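Local coordinates for protein putative dehydratase (Mesorhizobium loti, PDB 2POZ) that is of unknown function but may be a lyase, perhaps a dehydratase, of the mandelate racemase/muconate lactonizing enzyme family, at residues P111-R125 / S355-G367. Sequence-based numbering, arbitrary orientation.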
ATOM      1  N   PRO A 111      16.111  31.176 -31.719  1.00 14.50           N
ATOM      2  CA  PRO A 111      16.232  30.934 -30.279  1.00 15.05           C
ATOM      3  C   PRO A 111      16.010  29.450 -29.985  1.00 15.09           C
ATOM      4  O   PRO A 111      15.304  28.760 -30.729  1.00 16.23           O
ATOM      5  CB  PRO A 111      15.123  31.797 -29.686  1.00 15.38           C
ATOM      6  CG  PRO A 111      14.994  32.930 -30.680  1.00 13.43           C
ATOM      7  CD  PRO A 111      15.095  32.208 -32.001  1.00 14.72           C
ATOM      8  N   VAL A 112      16.604  28.954 -28.909  1.00 15.10           N
ATOM      9  CA  VAL A 112      16.422  27.555 -28.564  1.00 15.99           C
ATOM     10  C   VAL A 112      14.941  27.241 -28.332  1.00 15.89           C
ATOM     11  O   VAL A 112      14.486  26.144 -28.648  1.00 16.66           O
ATOM     12  CB  VAL A 112      17.236  27.160 -27.308  1.00 17.57           C
ATOM     13  CG1 VAL A 112      16.855  25.752 -26.858  1.00 16.26           C
ATOM     14  CG2 VAL A 112      18.731  27.213 -27.625  1.00 17.58           C
ATOM     15  N   TYR A 113      14.174  28.195 -27.808  1.00 14.66           N
ATOM     16  CA  TYR A 113      12.763  27.901 -27.579  1.00 14.93           C
ATOM     17  C   TYR A 113      11.981  27.605 -28.862  1.00 15.51           C
ATOM     18  O   TYR A 113      10.936  26.962 -28.803  1.00 15.78           O
ATOM     19  CB  TYR A 113      12.076  29.013 -26.770  1.00 14.75           C
ATOM     20  CG  TYR A 113      12.171  30.407 -27.335  1.00 16.77           C
ATOM     21  CD1 TYR A 113      11.509  30.761 -28.518  1.00 17.73           C
ATOM     22  CD2 TYR A 113      12.877  31.395 -26.656  1.00 15.91           C
ATOM     23  CE1 TYR A 113      11.550  32.067 -29.000  1.00 17.08           C
ATOM     24  CE2 TYR A 113      12.921  32.699 -27.127  1.00 18.25           C
ATOM     25  CZ  TYR A 113      12.257  33.031 -28.295  1.00 17.59           C
ATOM     26  OH  TYR A 113      12.301  34.332 -28.738  1.00 19.12           O
ATOM     27  N   GLU A 114      12.476  28.060 -30.014  1.00 14.97           N
ATOM     28  CA  GLU A 114      11.792  27.762 -31.273  1.00 15.66           C
ATOM     29  C   GLU A 114      12.002  26.284 -31.604  1.00 16.68           C
ATOM     30  O   GLU A 114      11.100  25.623 -32.121  1.00 17.22           O
ATOM     31  CB  GLU A 114      12.325  28.618 -32.429  1.00 18.00           C
ATOM     32  CG  GLU A 114      11.803  30.048 -32.471  1.00 18.42           C
ATOM     33  CD  GLU A 114      10.276  30.133 -32.406  1.00 21.62           C
ATOM     34  OE1 GLU A 114       9.587  29.248 -32.965  1.00 21.49           O
ATOM     35  OE2 GLU A 114       9.767  31.098 -31.802  1.00 20.73           O
ATOM     36  N   LEU A 115      13.191  25.769 -31.299  1.00 13.62           N
ATOM     37  CA  LEU A 115      13.505  24.366 -31.556  1.00 15.56           C
ATOM     38  C   LEU A 115      12.625  23.476 -30.670  1.00 15.49           C
ATOM     39  O   LEU A 115      12.198  22.398 -31.084  1.00 16.05           O
ATOM     40  CB  LEU A 115      14.980  24.081 -31.244  1.00 14.77           C
ATOM     41  CG  LEU A 115      16.037  24.914 -31.976  1.00 17.85           C
ATOM     42  CD1 LEU A 115      17.432  24.553 -31.476  1.00 14.50           C
ATOM     43  CD2 LEU A 115      15.926  24.666 -33.470  1.00 17.01           C
ATOM     44  N   PHE A 116      12.374  23.952 -29.453  1.00 14.70           N
ATOM     45  CA  PHE A 116      11.569  23.258 -28.448  1.00 16.20           C
ATOM     46  C   PHE A 116      10.067  23.258 -28.729  1.00 17.33           C
ATOM     47  O   PHE A 116       9.290  22.689 -27.959  1.00 17.14           O
ATOM     48  CB  PHE A 116      11.811  23.890 -27.064  1.00 12.56           C
ATOM     49  CG  PHE A 116      13.113  23.483 -26.418  1.00 12.64           C
ATOM     50  CD1 PHE A 116      14.046  22.705 -27.105  1.00 12.24           C
ATOM     51  CD2 PHE A 116      13.402  23.874 -25.112  1.00 13.53           C
ATOM     52  CE1 PHE A 116      15.245  22.324 -26.498  1.00 12.38           C
ATOM     53  CE2 PHE A 116      14.596  23.496 -24.500  1.00 13.22           C
ATOM     54  CZ  PHE A 116      15.519  22.719 -25.195  1.00 12.34           C
ATOM     55  N   GLY A 117       9.655  23.905 -29.814  1.00 18.39           N
ATOM     56  CA  GLY A 117       8.242  23.943 -30.140  1.00 18.06           C
ATOM     57  C   GLY A 117       7.650  25.337 -30.115  1.00 19.06           C
ATOM     58  O   GLY A 117       6.428  25.509 -30.052  1.00 20.28           O
ATOM     59  N   GLY A 118       8.512  26.344 -30.147  1.00 19.21           N
ATOM     60  CA  GLY A 118       8.024  27.710 -30.156  1.00 18.10           C
ATOM     61  C   GLY A 118       7.758  28.328 -28.798  1.00 19.57           C
ATOM     62  O   GLY A 118       7.867  27.685 -27.754  1.00 15.78           O
ATOM     63  N   LYS A 119       7.379  29.599 -28.839  1.00 20.49           N
ATOM     64  CA  LYS A 119       7.108  30.389 -27.653  1.00 22.71           C
ATOM     65  C   LYS A 119       5.634  30.373 -27.249  1.00 22.56           C
ATOM     66  O   LYS A 119       4.749  30.193 -28.083  1.00 22.09           O
ATOM     67  CB  LYS A 119       7.548  31.831 -27.922  1.00 26.50           C
ATOM     68  CG  LYS A 119       7.341  32.784 -26.772  1.00 31.58           C
ATOM     69  CD  LYS A 119       7.348  34.223 -27.268  1.00 34.93           C
ATOM     70  CE  LYS A 119       8.639  34.575 -27.980  1.00 35.23           C
ATOM     71  NZ  LYS A 119       8.564  35.950 -28.553  1.00 38.05           N
ATOM     72  N   ILE A 120       5.387  30.561 -25.958  1.00 22.71           N
ATOM     73  CA  ILE A 120       4.034  30.613 -25.423  1.00 24.03           C
ATOM     74  C   ILE A 120       3.805  31.990 -24.792  1.00 23.32           C
ATOM     75  O   ILE A 120       2.674  32.470 -24.719  1.00 24.56           O
ATOM     76  CB  ILE A 120       3.803  29.538 -24.332  1.00 25.48           C
ATOM     77  CG1 ILE A 120       3.769  28.150 -24.961  1.00 27.34           C
ATOM     78  CG2 ILE A 120       2.495  29.811 -23.597  1.00 28.97           C
ATOM     79  CD1 ILE A 120       3.483  27.049 -23.964  1.00 29.94           C
ATOM     80  N   ARG A 121       4.888  32.623 -24.349  1.00 22.00           N
ATOM     81  CA  ARG A 121       4.808  33.937 -23.708  1.00 21.20           C
ATOM     82  C   ARG A 121       5.992  34.829 -24.104  1.00 21.41           C
ATOM     83  O   ARG A 121       7.093  34.337 -24.374  1.00 20.47           O
ATOM     84  CB  ARG A 121       4.752  33.758 -22.180  1.00 18.71           C
ATOM     85  CG  ARG A 121       5.856  32.866 -21.626  1.00 17.71           C
ATOM     86  CD  ARG A 121       5.644  32.528 -20.155  1.00 17.56           C
ATOM     87  NE  ARG A 121       4.556  31.571 -19.936  1.00 16.79           N
ATOM     88  CZ  ARG A 121       4.641  30.258 -20.140  1.00 15.73           C
ATOM     89  NH1 ARG A 121       5.770  29.710 -20.576  1.00 13.17           N
ATOM     90  NH2 ARG A 121       3.591  29.486 -19.895  1.00 17.32           N
ATOM     91  N   ASP A 122       5.765  36.139 -24.147  1.00 20.45           N
ATOM     92  CA  ASP A 122       6.824  37.080 -24.518  1.00 22.28           C
ATOM     93  C   ASP A 122       7.558  37.660 -23.314  1.00 20.83           C
ATOM     94  O   ASP A 122       8.544  38.369 -23.470  1.00 21.23           O
ATOM     95  CB  ASP A 122       6.251  38.236 -25.345  1.00 24.98           C
ATOM     96  CG  ASP A 122       5.615  37.767 -26.638  1.00 28.18           C
ATOM     97  OD1 ASP A 122       6.283  37.044 -27.407  1.00 30.76           O
ATOM     98  OD2 ASP A 122       4.446  38.125 -26.882  1.00 32.29           O
ATOM     99  N   ARG A 123       7.075  37.367 -22.116  1.00 19.17           N
ATOM    100  CA  ARG A 123       7.708  37.878 -20.910  1.00 18.76           C
ATOM    101  C   ARG A 123       7.258  37.052 -19.717  1.00 17.52           C
ATOM    102  O   ARG A 123       6.231  36.377 -19.775  1.00 14.87           O
ATOM    103  CB  ARG A 123       7.337  39.354 -20.697  1.00 21.19           C
ATOM    104  CG  ARG A 123       5.863  39.591 -20.401  1.00 25.26           C
ATOM    105  CD  ARG A 123       5.529  41.075 -20.341  1.00 31.12           C
ATOM    106  NE  ARG A 123       4.365  41.334 -19.494  1.00 37.04           N
ATOM    107  CZ  ARG A 123       3.114  40.989 -19.790  1.00 38.07           C
ATOM    108  NH1 ARG A 123       2.838  40.369 -20.931  1.00 37.32           N
ATOM    109  NH2 ARG A 123       2.137  41.244 -18.926  1.00 38.49           N
ATOM    110  N   VAL A 124       8.036  37.098 -18.640  1.00 15.12           N
ATOM    111  CA  VAL A 124       7.696  36.352 -17.440  1.00 14.49           C
ATOM    112  C   VAL A 124       7.843  37.211 -16.203  1.00 14.95           C
ATOM    113  O   VAL A 124       8.745  38.040 -16.105  1.00 15.72           O
ATOM    114  CB  VAL A 124       8.601  35.122 -17.246  1.00 14.40           C
ATOM    115  CG1 VAL A 124       8.324  34.089 -18.321  1.00 14.10           C
ATOM    116  CG2 VAL A 124      10.064  35.551 -17.266  1.00 14.57           C
ATOM    117  N   ARG A 125       6.937  37.005 -15.262  1.00 15.12           N
ATOM    118  CA  ARG A 125       6.962  37.715 -14.003  1.00 17.08           C
ATOM    119  C   ARG A 125       7.969  36.985 -13.113  1.00 17.33           C
ATOM    120  O   ARG A 125       8.154  35.771 -13.233  1.00 15.34           O
ATOM    121  CB  ARG A 125       5.579  37.674 -13.365  1.00 18.58           C
ATOM    122  CG  ARG A 125       5.490  38.397 -12.046  1.00 23.67           C
ATOM    123  CD  ARG A 125       4.084  38.312 -11.500  1.00 26.24           C
ATOM    124  NE  ARG A 125       4.042  38.739 -10.112  1.00 32.61           N
ATOM    125  CZ  ARG A 125       3.585  37.983  -9.123  1.00 31.33           C
ATOM    126  NH1 ARG A 125       3.131  36.763  -9.378  1.00 30.75           N
ATOM    127  NH2 ARG A 125       3.584  38.447  -7.882  1.00 34.56           N
ATOM    128  N   SER A 355      10.312  46.303 -13.782  1.00 18.61           N
ATOM    129  CA  SER A 355       9.279  46.138 -12.766  1.00 18.18           C
ATOM    130  C   SER A 355       9.016  44.668 -12.429  1.00 16.60           C
ATOM    131  O   SER A 355       7.869  44.248 -12.316  1.00 17.00           O
ATOM    132  CB  SER A 355       7.979  46.805 -13.227  1.00 19.67           C
ATOM    133  OG  SER A 355       8.144  48.206 -13.348  1.00 22.05           O
ATOM    134  N   GLY A 356      10.085  43.894 -12.272  1.00 18.04           N
ATOM    135  CA  GLY A 356       9.945  42.488 -11.919  1.00 17.55           C
ATOM    136  C   GLY A 356       9.559  41.560 -13.057  1.00 16.99           C
ATOM    137  O   GLY A 356       9.091  40.443 -12.825  1.00 18.00           O
ATOM    138  N   TYR A 357       9.757  42.021 -14.284  1.00 16.36           N
ATOM    139  CA  TYR A 357       9.433  41.236 -15.469  1.00 18.11           C
ATOM    140  C   TYR A 357      10.630  41.142 -16.403  1.00 17.96           C
ATOM    141  O   TYR A 357      11.369  42.107 -16.570  1.00 18.11           O
ATOM    142  CB  TYR A 357       8.273  41.881 -16.229  1.00 18.55           C
ATOM    143  CG  TYR A 357       6.905  41.611 -15.658  1.00 18.57           C
ATOM    144  CD1 TYR A 357       6.128  40.560 -16.142  1.00 19.23           C
ATOM    145  CD2 TYR A 357       6.375  42.415 -14.654  1.00 19.83           C
ATOM    146  CE1 TYR A 357       4.855  40.319 -15.648  1.00 19.28           C
ATOM    147  CE2 TYR A 357       5.094  42.178 -14.143  1.00 22.34           C
ATOM    148  CZ  TYR A 357       4.343  41.127 -14.652  1.00 21.55           C
ATOM    149  OH  TYR A 357       3.083  40.873 -14.166  1.00 23.72           O
ATOM    150  N   PHE A 358      10.812  39.974 -17.008  1.00 17.49           N
ATOM    151  CA  PHE A 358      11.897  39.747 -17.956  1.00 18.37           C
ATOM    152  C   PHE A 358      11.304  39.496 -19.334  1.00 19.99           C
ATOM    153  O   PHE A 358      10.400  38.664 -19.477  1.00 19.57           O
ATOM    154  CB  PHE A 358      12.717  38.511 -17.577  1.00 21.09           C
ATOM    155  CG  PHE A 358      13.815  38.782 -16.600  1.00 25.46           C
ATOM    156  CD1 PHE A 358      14.882  39.613 -16.941  1.00 27.59           C
ATOM    157  CD2 PHE A 358      13.797  38.190 -15.345  1.00 24.83           C
ATOM    158  CE1 PHE A 358      15.925  39.844 -16.035  1.00 30.42           C
ATOM    159  CE2 PHE A 358      14.830  38.413 -14.434  1.00 28.42           C
ATOM    160  CZ  PHE A 358      15.897  39.240 -14.779  1.00 28.39           C
ATOM    161  N   GLU A 359      11.805  40.201 -20.342  1.00 19.21           N
ATOM    162  CA  GLU A 359      11.337  39.995 -21.710  1.00 21.27           C
ATOM    163  C   GLU A 359      12.111  38.805 -22.276  1.00 20.23           C
ATOM    164  O   GLU A 359      13.284  38.625 -21.962  1.00 18.36           O
ATOM    165  CB  GLU A 359      11.611  41.237 -22.569  1.00 24.58           C
ATOM    166  CG  GLU A 359      10.608  42.373 -22.394  1.00 29.62           C
ATOM    167  CD  GLU A 359       9.240  42.033 -22.960  1.00 32.05           C
ATOM    168  OE1 GLU A 359       9.158  41.681 -24.154  1.00 34.21           O
ATOM    169  OE2 GLU A 359       8.240  42.123 -22.214  1.00 36.92           O
HETATM  170  N   MSE A 360      11.464  37.990 -23.102  1.00 21.40           N
HETATM  171  CA  MSE A 360      12.145  36.834 -23.688  1.00 23.46           C
HETATM  172  C   MSE A 360      13.190  37.329 -24.687  1.00 22.09           C
HETATM  173  O   MSE A 360      12.908  38.202 -25.504  1.00 19.31           O
HETATM  174  CB  MSE A 360      11.143  35.925 -24.413  1.00 28.92           C
HETATM  175  CG  MSE A 360       9.970  35.467 -23.557  1.00 37.95           C
HETATM  176 SE   MSE A 360      10.521  34.537 -21.951  1.00 51.52          SE
HETATM  177  CE  MSE A 360      10.681  36.047 -20.764  1.00 42.19           C
ATOM    178  N   PRO A 361      14.414  36.786 -24.632  1.00 21.36           N
ATOM    179  CA  PRO A 361      15.430  37.241 -25.581  1.00 21.06           C
ATOM    180  C   PRO A 361      15.082  36.737 -26.979  1.00 21.90           C
ATOM    181  O   PRO A 361      14.417  35.710 -27.116  1.00 19.73           O
ATOM    182  CB  PRO A 361      16.708  36.625 -25.027  1.00 20.91           C
ATOM    183  CG  PRO A 361      16.225  35.332 -24.484  1.00 21.49           C
ATOM    184  CD  PRO A 361      14.946  35.721 -23.766  1.00 21.39           C
ATOM    185  N   ASN A 362      15.532  37.455 -28.006  1.00 21.23           N
ATOM    186  CA  ASN A 362      15.247  37.088 -29.393  1.00 22.66           C
ATOM    187  C   ASN A 362      16.450  36.611 -30.216  1.00 21.41           C
ATOM    188  O   ASN A 362      16.284  36.148 -31.344  1.00 21.29           O
ATOM    189  CB  ASN A 362      14.590  38.271 -30.111  1.00 26.14           C
ATOM    190  CG  ASN A 362      13.146  38.500 -29.677  1.00 30.04           C
ATOM    191  OD1 ASN A 362      12.597  39.584 -29.878  1.00 34.47           O
ATOM    192  ND2 ASN A 362      12.524  37.478 -29.097  1.00 29.08           N
ATOM    193  N   GLY A 363      17.652  36.719 -29.664  1.00 19.73           N
ATOM    194  CA  GLY A 363      18.827  36.284 -30.401  1.00 19.40           C
ATOM    195  C   GLY A 363      18.862  34.782 -30.632  1.00 21.00           C
ATOM    196  O   GLY A 363      18.172  34.036 -29.932  1.00 20.63           O
ATOM    197  N   PRO A 364      19.646  34.303 -31.615  1.00 18.84           N
ATOM    198  CA  PRO A 364      19.727  32.864 -31.885  1.00 19.21           C
ATOM    199  C   PRO A 364      20.401  32.077 -30.760  1.00 18.75           C
ATOM    200  O   PRO A 364      21.195  32.624 -29.984  1.00 19.05           O
ATOM    201  CB  PRO A 364      20.497  32.799 -33.211  1.00 20.26           C
ATOM    202  CG  PRO A 364      21.329  34.045 -33.200  1.00 22.19           C
ATOM    203  CD  PRO A 364      20.379  35.077 -32.633  1.00 20.47           C
ATOM    204  N   GLY A 365      20.077  30.791 -30.667  1.00 16.48           N
ATOM    205  CA  GLY A 365      20.658  29.971 -29.617  1.00 14.64           C
ATOM    206  C   GLY A 365      20.131  30.411 -28.262  1.00 14.24           C
ATOM    207  O   GLY A 365      18.928  30.624 -28.102  1.00 13.60           O
ATOM    208  N   LEU A 366      21.018  30.565 -27.285  1.00 14.22           N
ATOM    209  CA  LEU A 366      20.587  30.981 -25.953  1.00 13.85           C
ATOM    210  C   LEU A 366      20.286  32.477 -25.931  1.00 15.58           C
ATOM    211  O   LEU A 366      19.727  32.997 -24.964  1.00 14.45           O
ATOM    212  CB  LEU A 366      21.661  30.642 -24.920  1.00 11.90           C
ATOM    213  CG  LEU A 366      21.952  29.148 -24.742  1.00 14.28           C
ATOM    214  CD1 LEU A 366      23.080  28.949 -23.745  1.00 11.74           C
ATOM    215  CD2 LEU A 366      20.695  28.438 -24.276  1.00 11.98           C
ATOM    216  N   GLY A 367      20.659  33.163 -27.005  1.00 15.67           N
ATOM    217  CA  GLY A 367      20.422  34.592 -27.085  1.00 19.06           C
ATOM    218  C   GLY A 367      21.352  35.366 -26.173  1.00 20.11           C
ATOM    219  O   GLY A 367      21.052  36.492 -25.785  1.00 21.06           O
TER
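V124 and F358 pair across two antiparallel strands of an enolase-superfamily fold, joining strand 123-128 to strand 357-359 in a mixed sheet. V124 N gives its hydrogen to F358 O at 3.0 Å, and F358 N returns one to V124 O. On the side of R123 and R125, the Y357 ring lies against R125. R125 CA sits over one ring face, 4.1 Å from the centroid, a CH-pi contact, and R125 CB comes 3.6 Å from Y357 CE1. R125 CG is anti to the backbone N (chi1 -180°), and the chain runs extended past Y357 OH. With an alanine at Y357, the ring is lost and R125 CA and CB would probably be left without their aromatic cover. On the V124 side, selenomethionine M360 bends at chi2 (-57°) and chi3, which brings CE to 3.6 Å from V124 CG2. M360 N bonds nearly straight to D122 O (170°). Farther along, V112 N bonds to G365 O, and Y113 OH donates to P361 O at 3.0 Å. Outside the two segments, the R125 guanidinium forms a salt bridge with E201. A323 of helix 312-324 packs on M360, and W101 of helix 87-108 on V112. P111 CB covers one face of the Y113 ring, 3.4 Å above its plane.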